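Local coordinates for protein Alpha/beta hydrolase (Xanthomonas campestris pv. campestris, PDB 2QJW) that is a putative hydrolase of the alpha/beta superfamily, probably cleaving its still unidentified substrate with a serine nucleophile, at residues 5-10 against 75-80; 30-35 against 171-176; 66-71 against 94-99; 83-88 against 100-105. One frame throughout, in Å; residues are numbered along the deposited sequence. Where two conformers were deposited one is given.

Contact 1 pairs strands 6-10 and 76-81. Contact 4 lies on the neighbouring strand 99-103, and contact 3 at the loop leading into that strand. The centre of contact 1 lies about 8 Å from that of contact 3 and about 11 Å from that of contact 4. Val76 O of contact 1 takes a probable hydrogen bond from Arg98 N of contact 3 (2.9 Å). Gly80 O does the same with Met103 N of contact 4 (3.0 Å). Contact 2 covers the sheet face of Cys7 and Val77, contact 3 the face of His6 and Val76. Contacts 1 and 4 flank the probable nucleophile elbow, with Gly80 and Gly84 either side of Ser82.

Contact 1 of 4, residues 5-10 against 75-80; sequences GHCILA and PVVLAG
Gly5 opens the pairing, with its CA against the carbonyl oxygen of Pro75. Its phi is positive, 152°, a backbone shape that suits glycine. His6 N then bonds to Pro75 O at 2.9 Å, and His6 O accepts from Val77 N. The imidazole is held outside this pair, by Thr35 and Glu37 next door. Cys7 lies on the other face of the sheet, where SG meets Val77 CB at 4.1 Å. Ile8 N bonds to Val77 O, and Ile8 O accepts from Ala79 N. On the face shared with Val76, Ile8 runs side by side with Leu78, CB to CD2 3.8 Å. CG1 of Ile8 stands beside the backbone N (chi1 -56°), and this carries CD1 back to Val76 CG1 at 3.9 Å. Leu9 returns to the Cys7 face and sets CD2 on Ala79 CB, 3.7 Å. Helices 20-31 and 162-174 cover that face, and helix 56-71 packs on the opposite one. Ala10 N closes the run on Ala79 O at 2.8 Å. Its partner Gly80 begins the GxSxG sequence. The pair lies in the parallel sheet of an alpha/beta hydrolase, and strand 76-81 leads into the probable nucleophile elbow.

Contact 2 of 4, residues 30-35 against 171-176; sequences ERLGWT and ELLQSL
Leu173 meets Leu32 and Trp34 through CB and both methyls. CB touches Leu32 CD2 at 3.8 Å, in one of two conformers of Leu32, and also faces Trp34 NE1. CG stands beside the backbone N (chi1 -66°), and from there the two methyls spread over the indole. CD1 reaches Trp34 CD1, on the five-membered ring, at 4.1 Å. CD2 sits over the six-membered ring in a CH-pi contact, 4.2 Å from its centroid and 14° off the ring normal. The methyl therefore lies over the flat face of the indole. The far end of the ring meets Leu176, whose CD1 comes to 3.9 Å from Trp34 CH2. A water lies at the ring edge, in the ring plane. It accepts from Trp34 NE1 at 3.1 Å and donates to Leu173 O at 2.6 Å. It thus satisfies the indole N-H and a carbonyl near the end of the helix together.

Here the chain leaves helix 20-31 through a Schellman motif, with Gly33 at positive phi, and turns toward edge strand 35-37. The C-terminal end of helix 162-174 packs beside it, on the same face of the alpha/beta sheet. Trp34 and Leu173 both touch Cys7 and Val77 of the sheet. Gly5 lies against the indole face away from Leu173.

In the same conformer, Leu32 CD2 also meets Gln174 CG at 3.7 Å, the two side chains crossing at about a right angle. The extended Gln174 chain carries NE2 past the same methyl.

Contact 3 of 4, residues 66-71 against 94-99; sequences IARAAT and QVPTRA
Apolar contacts centre on Val95, which packs against one side of helix 56-71. Val95 has two conformers, and its contacts here are those of one of them. Its CG1 meets Ala67 CB at 3.9 Å. Its CG2 lies anti to the backbone N, and this directs it at Thr71. The two side chains reach each other tip to tip, with Val95 CG2 at 3.6 Å from Thr71 CG2.

A flat group is packed as well. The guanidinium of Arg68 sets one face on Val95 CG2, which stands 3.9 Å from its plane and over its centre. The arginine chain bends at chi2 (65°) and chi3 (64°), folding back along the loop instead of extending away. Arg68 and Val95 slide past each other in opposite directions. Pro96 adds a looser contact, with its CD near Arg68 NH1.

Polar contacts lie around this apolar centre. Arg68 NH2 ends 2.7 Å from Gln94 O. Thr71 OG1, which Val95 CG2 also brushes, donates to Arg68 O one turn back at 2.8 Å. This bond fixes the rotation of the threonine and turns CG2 to the loop. That methyl lies 3.3 Å from Pro96 O.

The contact joins the end of helix 56-71 to the loop between helix 83-92 and strand 99-103. Ala70 and Thr71 also rest on Val76 of the sheet. The chemistry implies a hydrophobic anchor at Val95, with the cationic arginine group laid over it toward the more exposed side.

Contact 4 of 4, residues 83-88 against 100-105; sequences LGSYIA and LFLMVP
Ser85 points its hydroxyl at the end of strand 99-103, inside the beta-alpha-beta unit of strand 76-81, helix 83-92 and strand 99-103. This right-handed crossover is the building block of the alpha/beta hydrolase sheet. OG lies 2.8 Å from Met103 O. It stands beside its own backbone N (chi1 -68°), a rotation that turns it to the strand. Ser85 CB packs on Pro105 CB at 3.9 Å. Leu102 packs alongside, with CD2 at 3.6 Å from Ser85 O.

One turn on, Ala88 CB rests on Leu100 CD1 at 3.8 Å, in one of two conformers of Leu100. The small side chains of Ser85 and Ala88 probably allow the close approach. The axes of helix 83-88 and strand 100-103 come to 7.4 Å and run roughly antiparallel, at 153°.

Further out, Phe101 hydrogen-bonds through its backbone to Leu78 and Gly80, which fixes strand 99-103 beside strand 76-81. Helix 56-71 flanks the helix through Ile87. Gly84 belongs to the probable nucleophile elbow around Ser82. Gly80 O also lies 2.9 Å from Ser85 OG, so the single hydroxyl proton may go to it or to Met103 O.

Contact 1 of 4, residues 5-10 against 75-80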
loop_
_atom_site.group_PDB
_atom_site.type_symbol
_atom_site.label_atom_id
_atom_site.label_comp_id
_atom_site.label_asym_id
_atom_site.label_seq_id
_atom_site.Cartn_x
_atom_site.Cartn_y
_atom_site.Cartn_z
ATOM N N GLY A 5 2.472 23.857 3.747
ATOM C CA GLY A 5 3.430 23.290 4.708
ATOM C C GLY A 5 4.731 22.895 4.114
ATOM O O GLY A 5 4.949 23.105 2.937
ATOM N N HIS A 6 5.552 22.298 4.980
ATOM C CA HIS A 6 6.937 21.965 4.695
ATOM C C HIS A 6 7.244 20.499 4.981
ATOM O O HIS A 6 6.834 19.976 6.013
ATOM C CB HIS A 6 7.788 22.777 5.631
ATOM C CG HIS A 6 9.255 22.730 5.366
ATOM N ND1 HIS A 6 9.810 23.213 4.202
ATOM C CD2 HIS A 6 10.286 22.287 6.135
ATOM C CE1 HIS A 6 11.121 23.093 4.284
ATOM N NE2 HIS A 6 11.433 22.535 5.444
ATOM N N CYS A 7 7.980 19.875 4.063
ATOM C CA CYS A 7 8.429 18.474 4.228
ATOM C C CYS A 7 9.925 18.415 4.519
ATOM O O CYS A 7 10.709 19.087 3.858
ATOM C CB CYS A 7 8.171 17.682 2.972
ATOM S SG CYS A 7 6.466 17.494 2.532
ATOM N N ILE A 8 10.289 17.689 5.575
ATOM C CA ILE A 8 11.709 17.446 5.892
ATOM C C ILE A 8 11.961 15.999 5.577
ATOM O O ILE A 8 11.301 15.139 6.120
ATOM C CB ILE A 8 12.065 17.791 7.317
ATOM C CG1 ILE A 8 11.707 19.243 7.660
ATOM C CG2 ILE A 8 13.596 17.488 7.510
ATOM C CD1 ILE A 8 11.724 19.649 9.070
ATOM N N LEU A 9 12.867 15.718 4.632
ATOM C CA LEU A 9 13.111 14.387 4.055
ATOM C C LEU A 9 14.488 13.918 4.499
ATOM O O LEU A 9 15.487 14.538 4.110
ATOM C CB LEU A 9 13.061 14.489 2.542
ATOM C CG LEU A 9 11.840 15.279 2.046
ATOM C CD1 LEU A 9 12.012 15.540 0.588
ATOM C CD2 LEU A 9 10.515 14.552 2.388
ATOM N N ALA A 10 14.572 12.870 5.331
ATOM C CA ALA A 10 15.835 12.427 5.944
ATOM C C ALA A 10 16.402 11.173 5.319
ATOM O O ALA A 10 15.786 10.108 5.371
ATOM C CB ALA A 10 15.579 12.169 7.405
ATOM N N PRO A 75 2.786 23.986 9.131
ATOM C CA PRO A 75 2.787 22.531 9.311
ATOM C C PRO A 75 4.050 21.904 8.722
ATOM O O PRO A 75 4.635 22.388 7.740
ATOM C CB PRO A 75 1.570 22.054 8.530
ATOM C CG PRO A 75 0.691 23.309 8.390
ATOM C CD PRO A 75 1.679 24.428 8.268
ATOM N N VAL A 76 4.411 20.787 9.354
ATOM C CA VAL A 76 5.593 20.001 8.949
ATOM C C VAL A 76 5.225 18.536 8.814
ATOM O O VAL A 76 4.649 17.937 9.718
ATOM C CB VAL A 76 6.703 20.122 9.972
ATOM C CG1 VAL A 76 7.909 19.248 9.561
ATOM C CG2 VAL A 76 7.110 21.604 10.122
ATOM N N VAL A 77 5.647 17.965 7.685
ATOM C CA VAL A 77 5.629 16.525 7.429
ATOM C C VAL A 77 7.066 16.010 7.476
ATOM O O VAL A 77 7.965 16.610 6.838
ATOM C CB VAL A 77 4.970 16.194 6.069
ATOM C CG1 VAL A 77 5.152 14.766 5.673
ATOM C CG2 VAL A 77 3.485 16.596 6.119
ATOM N N LEU A 78 7.290 14.930 8.253
ATOM C CA LEU A 78 8.619 14.306 8.326
ATOM C C LEU A 78 8.584 13.013 7.566
ATOM O O LEU A 78 7.624 12.247 7.614
ATOM C CB LEU A 78 8.994 14.012 9.759
ATOM C CG LEU A 78 9.008 15.245 10.660
ATOM C CD1 LEU A 78 9.339 14.821 12.089
ATOM C CD2 LEU A 78 9.991 16.285 10.176
ATOM N N ALA A 79 9.644 12.771 6.790
ATOM C CA ALA A 79 9.737 11.547 5.984
ATOM C C ALA A 79 11.132 11.094 6.000
ATOM O O ALA A 79 12.061 11.885 6.233
ATOM C CB ALA A 79 9.336 11.807 4.579
ATOM N N GLY A 80 11.341 9.828 5.706
ATOM C CA GLY A 80 12.693 9.328 5.615
ATOM C C GLY A 80 12.787 7.969 4.990
ATOM O O GLY A 80 11.795 7.366 4.596
#

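Contact 2 of 4, residues 30-35 against 171-176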
loop_
_atom_site.group_PDB
_atom_site.type_symbol
_atom_site.label_atom_id
_atom_site.label_comp_id
_atom_site.label_asym_id
_atom_site.label_seq_id
_atom_site.Cartn_x
_atom_site.Cartn_y
_atom_site.Cartn_z
ATOM N N GLU A 30 7.634 19.009 -4.206
ATOM C CA GLU A 30 7.594 20.135 -5.173
ATOM C C GLU A 30 6.354 20.156 -6.010
ATOM O O GLU A 30 5.688 21.192 -6.113
ATOM C CB GLU A 30 8.831 20.022 -6.059
ATOM C CG GLU A 30 9.028 21.189 -7.047
ATOM C CD GLU A 30 9.346 22.513 -6.382
ATOM O OE1 GLU A 30 9.910 22.616 -5.267
ATOM O OE2 GLU A 30 9.047 23.554 -7.009
ATOM N N ARG A 31 6.002 19.036 -6.605
ATOM C CA ARG A 31 4.879 18.938 -7.529
ATOM C C ARG A 31 3.536 19.098 -6.842
ATOM O O ARG A 31 2.528 19.447 -7.502
ATOM C CB ARG A 31 4.926 17.635 -8.313
ATOM C CG ARG A 31 6.063 17.620 -9.287
ATOM C CD ARG A 31 6.213 16.266 -9.951
ATOM N N LEU A 32 3.490 18.821 -5.538
ATOM C CA LEU A 32 2.281 18.949 -4.721
ATOM C C LEU A 32 2.185 20.295 -3.959
ATOM O O LEU A 32 1.285 20.514 -3.157
ATOM C CB LEU A 32 2.149 17.730 -3.777
ATOM C CG LEU A 32 1.446 16.512 -4.416
ATOM C CD1 LEU A 32 2.163 15.934 -5.630
ATOM C CD2 LEU A 32 1.253 15.416 -3.403
ATOM N N GLY A 33 3.132 21.187 -4.189
ATOM C CA GLY A 33 3.081 22.513 -3.598
ATOM C C GLY A 33 3.537 22.699 -2.180
ATOM O O GLY A 33 3.306 23.733 -1.578
ATOM N N TRP A 34 4.239 21.694 -1.646
ATOM C CA TRP A 34 4.833 21.774 -0.361
ATOM C C TRP A 34 6.268 22.286 -0.507
ATOM O O TRP A 34 6.930 21.980 -1.530
ATOM C CB TRP A 34 4.881 20.367 0.298
ATOM C CG TRP A 34 3.507 19.920 0.749
ATOM C CD1 TRP A 34 2.452 19.607 -0.062
ATOM C CD2 TRP A 34 3.062 19.761 2.075
ATOM N NE1 TRP A 34 1.374 19.294 0.698
ATOM C CE2 TRP A 34 1.706 19.388 2.011
ATOM C CE3 TRP A 34 3.654 19.956 3.315
ATOM C CZ2 TRP A 34 0.952 19.203 3.152
ATOM C CZ3 TRP A 34 2.891 19.743 4.463
ATOM C CH2 TRP A 34 1.562 19.379 4.352
ATOM N N THR A 35 6.763 23.031 0.473
ATOM C CA THR A 35 8.166 23.342 0.459
ATOM C C THR A 35 8.897 22.090 1.042
ATOM O O THR A 35 8.278 21.214 1.628
ATOM C CB THR A 35 8.525 24.580 1.225
ATOM O OG1 THR A 35 8.117 24.449 2.580
ATOM C CG2 THR A 35 7.803 25.819 0.598
ATOM N N GLU A 171 0.120 10.428 -1.979
ATOM C CA GLU A 171 -1.181 10.117 -1.425
ATOM C C GLU A 171 -1.346 10.583 0.008
ATOM O O GLU A 171 -2.457 11.003 0.437
ATOM C CB GLU A 171 -1.412 8.624 -1.506
ATOM C CG GLU A 171 -1.719 8.178 -2.914
ATOM C CD GLU A 171 -1.474 6.699 -3.141
ATOM O OE1 GLU A 171 -1.210 5.947 -2.166
ATOM O OE2 GLU A 171 -1.527 6.296 -4.320
ATOM N N LEU A 172 -0.251 10.486 0.766
ATOM C CA LEU A 172 -0.237 11.001 2.130
ATOM C C LEU A 172 -0.375 12.510 2.083
ATOM O O LEU A 172 -1.284 13.050 2.756
ATOM C CB LEU A 172 1.045 10.644 2.866
ATOM C CG LEU A 172 1.111 11.190 4.286
ATOM C CD1 LEU A 172 0.100 10.581 5.216
ATOM C CD2 LEU A 172 2.512 10.952 4.821
ATOM N N LEU A 173 0.447 13.204 1.325
ATOM C CA LEU A 173 0.362 14.679 1.289
ATOM C C LEU A 173 -0.996 15.147 0.808
ATOM O O LEU A 173 -1.532 16.123 1.358
ATOM C CB LEU A 173 1.437 15.269 0.421
ATOM C CG LEU A 173 2.894 15.084 0.911
ATOM C CD1 LEU A 173 3.892 15.736 -0.112
ATOM C CD2 LEU A 173 3.003 15.567 2.373
ATOM N N GLN A 174 -1.577 14.448 -0.141
ATOM C CA GLN A 174 -2.872 14.885 -0.705
ATOM C C GLN A 174 -4.004 14.729 0.293
ATOM O O GLN A 174 -5.061 15.353 0.116
ATOM C CB GLN A 174 -3.171 14.092 -1.971
ATOM C CG GLN A 174 -2.326 14.471 -3.212
ATOM C CD GLN A 174 -2.195 13.299 -4.261
ATOM O OE1 GLN A 174 -2.693 12.178 -4.050
ATOM N NE2 GLN A 174 -1.494 13.552 -5.343
ATOM N N SER A 175 -3.815 13.965 1.368
ATOM C CA SER A 175 -4.850 13.721 2.351
ATOM C C SER A 175 -4.873 14.799 3.438
ATOM O O SER A 175 -5.729 14.741 4.351
ATOM C CB SER A 175 -4.620 12.368 3.016
ATOM O OG SER A 175 -3.540 12.339 3.929
ATOM N N LEU A 176 -3.900 15.694 3.445
ATOM C CA LEU A 176 -3.695 16.584 4.590
ATOM C C LEU A 176 -4.358 17.924 4.454
ATOM O O LEU A 176 -4.704 18.280 3.368
ATOM C CB LEU A 176 -2.172 16.827 4.734
ATOM C CG LEU A 176 -1.395 15.515 5.001
ATOM C CD1 LEU A 176 0.129 15.818 5.165
ATOM C CD2 LEU A 176 -1.831 14.620 6.180
ATOM O OXT LEU A 176 -4.501 18.671 5.423
HETATM O O HOH W 1 -1.622 18.702 0.778
#

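Contact 3 of 4, residues 66-71 against 94-99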
loop_
_atom_site.group_PDB
_atom_site.type_symbol
_atom_site.label_atom_id
_atom_site.label_comp_id
_atom_site.label_asym_id
_atom_site.label_seq_id
_atom_site.Cartn_x
_atom_site.Cartn_y
_atom_site.Cartn_z
ATOM N N ILE A 66 15.813 21.339 13.145
ATOM C CA ILE A 66 15.269 21.705 11.875
ATOM C C ILE A 66 13.734 21.642 11.837
ATOM O O ILE A 66 13.027 22.522 11.279
ATOM C CB ILE A 66 15.896 20.813 10.749
ATOM C CG1 ILE A 66 17.401 21.126 10.602
ATOM C CG2 ILE A 66 15.242 21.026 9.431
ATOM C CD1 ILE A 66 18.186 20.136 9.671
ATOM N N ALA A 67 13.175 20.591 12.445
ATOM C CA ALA A 67 11.716 20.482 12.472
ATOM C C ALA A 67 11.074 21.537 13.324
ATOM O O ALA A 67 10.043 22.105 12.936
ATOM C CB ALA A 67 11.360 19.067 12.984
ATOM N N ARG A 68 11.655 21.785 14.492
ATOM C CA ARG A 68 11.135 22.807 15.397
ATOM C C ARG A 68 11.078 24.137 14.678
ATOM O O ARG A 68 10.022 24.802 14.699
ATOM C CB ARG A 68 12.044 22.824 16.651
ATOM C CG ARG A 68 11.831 23.864 17.701
ATOM C CD ARG A 68 10.544 23.744 18.371
ATOM N NE ARG A 68 10.342 22.508 19.146
ATOM C CZ ARG A 68 9.184 22.220 19.738
ATOM N NH1 ARG A 68 8.142 23.061 19.630
ATOM N NH2 ARG A 68 9.051 21.084 20.405
ATOM N N ALA A 69 12.167 24.513 14.004
ATOM C CA ALA A 69 12.189 25.757 13.253
ATOM C C ALA A 69 11.056 25.828 12.235
ATOM O O ALA A 69 10.394 26.860 12.035
ATOM C CB ALA A 69 13.571 25.928 12.535
ATOM N N ALA A 70 10.845 24.719 11.542
ATOM C CA ALA A 70 9.836 24.650 10.551
ATOM C C ALA A 70 8.423 24.784 11.138
ATOM O O ALA A 70 7.557 25.400 10.537
ATOM C CB ALA A 70 9.957 23.309 9.699
ATOM N N THR A 71 8.206 24.198 12.302
ATOM C CA THR A 71 6.864 24.248 12.922
ATOM C C THR A 71 6.576 25.662 13.394
ATOM O O THR A 71 5.422 25.962 13.623
ATOM C CB THR A 71 6.644 23.276 14.082
ATOM O OG1 THR A 71 7.552 23.604 15.137
ATOM C CG2 THR A 71 6.782 21.802 13.556
ATOM N N GLN A 94 8.559 14.764 19.620
ATOM C CA GLN A 94 9.083 15.988 20.243
ATOM C C GLN A 94 8.663 17.316 19.652
ATOM O O GLN A 94 8.929 18.351 20.269
ATOM C CB GLN A 94 10.625 15.872 20.179
ATOM C CG GLN A 94 11.121 14.740 21.045
ATOM C CD GLN A 94 12.611 14.866 21.396
ATOM O OE1 GLN A 94 13.391 13.973 21.122
ATOM N NE2 GLN A 94 12.995 16.003 21.967
ATOM N N VAL A 95 8.055 17.299 18.465
ATOM C CA VAL A 95 7.592 18.467 17.773
ATOM C C VAL A 95 6.176 18.190 17.226
ATOM O O VAL A 95 5.840 17.046 16.959
ATOM C CB VAL A 95 8.588 18.882 16.616
ATOM C CG1 VAL A 95 8.358 18.079 15.327
ATOM C CG2 VAL A 95 8.491 20.356 16.327
ATOM N N PRO A 96 5.320 19.198 17.091
ATOM C CA PRO A 96 3.999 18.859 16.501
ATOM C C PRO A 96 4.202 18.568 15.013
ATOM O O PRO A 96 4.659 19.427 14.257
ATOM C CB PRO A 96 3.147 20.081 16.780
ATOM C CG PRO A 96 4.077 21.186 17.022
ATOM C CD PRO A 96 5.369 20.629 17.497
ATOM N N THR A 97 3.851 17.348 14.635
ATOM C CA THR A 97 4.085 16.818 13.305
ATOM C C THR A 97 2.755 16.520 12.673
ATOM O O THR A 97 1.898 15.932 13.298
ATOM C CB THR A 97 4.959 15.560 13.453
ATOM O OG1 THR A 97 6.168 15.908 14.127
ATOM C CG2 THR A 97 5.279 14.932 12.080
ATOM N N ARG A 98 2.575 16.966 11.428
ATOM C CA ARG A 98 1.343 16.818 10.713
ATOM C C ARG A 98 1.068 15.367 10.295
ATOM O O ARG A 98 -0.043 14.887 10.317
ATOM C CB ARG A 98 1.304 17.736 9.464
ATOM C CG ARG A 98 0.029 17.685 8.704
ATOM C CD ARG A 98 -1.181 18.120 9.494
ATOM N NE ARG A 98 -2.441 17.877 8.842
ATOM C CZ ARG A 98 -3.180 16.799 8.919
ATOM N NH1 ARG A 98 -2.804 15.721 9.587
ATOM N NH2 ARG A 98 -4.330 16.757 8.269
ATOM N N ALA A 99 2.143 14.722 9.851
ATOM C CA ALA A 99 2.082 13.336 9.304
ATOM C C ALA A 99 3.494 12.832 9.126
ATOM O O ALA A 99 4.446 13.608 9.128
ATOM C CB ALA A 99 1.363 13.293 7.955
#

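Contact 4 of 4, residues 83-88 against 100-105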
loop_
_atom_site.group_PDB
_atom_site.type_symbol
_atom_site.label_atom_id
_atom_site.label_comp_id
_atom_site.label_asym_id
_atom_site.label_seq_id
_atom_site.Cartn_x
_atom_site.Cartn_y
_atom_site.Cartn_z
ATOM N N LEU A 83 17.492 4.595 8.451
ATOM C CA LEU A 83 17.875 5.395 9.618
ATOM C C LEU A 83 17.141 6.739 9.634
ATOM O O LEU A 83 16.791 7.242 10.693
ATOM C CB LEU A 83 19.371 5.604 9.656
ATOM C CG LEU A 83 19.928 6.314 10.897
ATOM C CD1 LEU A 83 19.510 5.659 12.192
ATOM C CD2 LEU A 83 21.462 6.416 10.777
ATOM N N GLY A 84 16.926 7.285 8.431
ATOM C CA GLY A 84 16.171 8.541 8.293
ATOM C C GLY A 84 14.759 8.406 8.757
ATOM O O GLY A 84 14.192 9.349 9.329
ATOM N N SER A 85 14.144 7.232 8.521
ATOM C CA SER A 85 12.819 6.989 9.051
ATOM C C SER A 85 12.788 6.898 10.567
ATOM O O SER A 85 11.855 7.391 11.184
ATOM C CB SER A 85 12.210 5.710 8.461
ATOM O OG SER A 85 11.950 5.895 7.101
ATOM N N TYR A 86 13.795 6.222 11.111
ATOM C CA TYR A 86 13.898 6.076 12.542
ATOM C C TYR A 86 13.948 7.467 13.166
ATOM O O TYR A 86 13.189 7.745 14.075
ATOM C CB TYR A 86 15.144 5.319 12.894
ATOM C CG TYR A 86 15.361 5.259 14.368
ATOM C CD1 TYR A 86 14.655 4.376 15.174
ATOM C CD2 TYR A 86 16.261 6.110 14.970
ATOM C CE1 TYR A 86 14.845 4.300 16.576
ATOM C CE2 TYR A 86 16.472 6.076 16.381
ATOM C CZ TYR A 86 15.770 5.175 17.179
ATOM O OH TYR A 86 15.995 5.170 18.519
ATOM N N ILE A 87 14.785 8.356 12.662
ATOM C CA ILE A 87 14.859 9.656 13.364
ATOM C C ILE A 87 13.618 10.541 13.119
ATOM O O ILE A 87 13.204 11.303 13.986
ATOM C CB ILE A 87 16.166 10.422 13.070
ATOM C CG1 ILE A 87 16.336 10.773 11.598
ATOM C CG2 ILE A 87 17.357 9.612 13.610
ATOM C CD1 ILE A 87 17.458 11.785 11.349
ATOM N N ALA A 88 12.982 10.404 11.951
ATOM C CA ALA A 88 11.759 11.149 11.672
ATOM C C ALA A 88 10.709 10.744 12.661
ATOM O O ALA A 88 10.018 11.548 13.262
ATOM C CB ALA A 88 11.314 10.905 10.200
ATOM N N LEU A 100 3.591 11.512 8.972
ATOM C CA LEU A 100 4.864 10.814 8.929
ATOM C C LEU A 100 4.899 9.795 7.798
ATOM O O LEU A 100 4.017 8.925 7.731
ATOM C CB LEU A 100 5.032 10.104 10.254
ATOM C CG LEU A 100 6.336 9.431 10.625
ATOM C CD1 LEU A 100 7.557 10.451 10.610
ATOM C CD2 LEU A 100 6.179 8.722 11.987
ATOM N N PHE A 101 5.937 9.858 6.951
ATOM C CA PHE A 101 6.111 8.943 5.834
ATOM C C PHE A 101 7.414 8.180 6.030
ATOM O O PHE A 101 8.496 8.787 6.062
ATOM C CB PHE A 101 6.112 9.630 4.473
ATOM C CG PHE A 101 6.196 8.678 3.347
ATOM C CD1 PHE A 101 5.120 7.927 3.013
ATOM C CD2 PHE A 101 7.356 8.529 2.643
ATOM C CE1 PHE A 101 5.188 7.045 1.931
ATOM C CE2 PHE A 101 7.438 7.626 1.590
ATOM C CZ PHE A 101 6.359 6.873 1.234
ATOM N N LEU A 102 7.307 6.871 6.179
ATOM C CA LEU A 102 8.485 6.066 6.522
ATOM C C LEU A 102 8.746 5.005 5.511
ATOM O O LEU A 102 7.944 4.129 5.294
ATOM C CB LEU A 102 8.248 5.393 7.847
ATOM C CG LEU A 102 7.767 6.215 9.042
ATOM C CD1 LEU A 102 7.537 5.395 10.346
ATOM C CD2 LEU A 102 8.776 7.333 9.329
HETATM N N MSE A 103 9.904 5.068 4.860
HETATM C CA MSE A 103 10.398 3.996 3.968
HETATM C C MSE A 103 11.336 3.097 4.795
HETATM O O MSE A 103 12.212 3.598 5.491
HETATM C CB MSE A 103 11.088 4.516 2.747
HETATM C CG MSE A 103 10.193 5.437 1.891
HETATM SE SE MSE A 103 11.010 6.162 0.350
HETATM C CE MSE A 103 12.097 7.375 1.278
ATOM N N VAL A 104 11.108 1.786 4.703
ATOM C CA VAL A 104 11.943 0.725 5.366
ATOM C C VAL A 104 12.419 1.172 6.761
ATOM O O VAL A 104 13.609 1.237 7.029
ATOM C CB VAL A 104 13.094 0.193 4.437
ATOM C CG1 VAL A 104 12.465 -0.630 3.303
ATOM C CG2 VAL A 104 13.943 1.283 3.882
ATOM N N PRO A 105 11.475 1.465 7.674
ATOM C CA PRO A 105 11.852 1.899 9.023
ATOM C C PRO A 105 12.398 0.760 9.883
ATOM O O PRO A 105 11.765 -0.265 9.947
ATOM C CB PRO A 105 10.511 2.412 9.592
ATOM C CG PRO A 105 9.502 1.624 8.969
ATOM C CD PRO A 105 10.005 1.386 7.545
#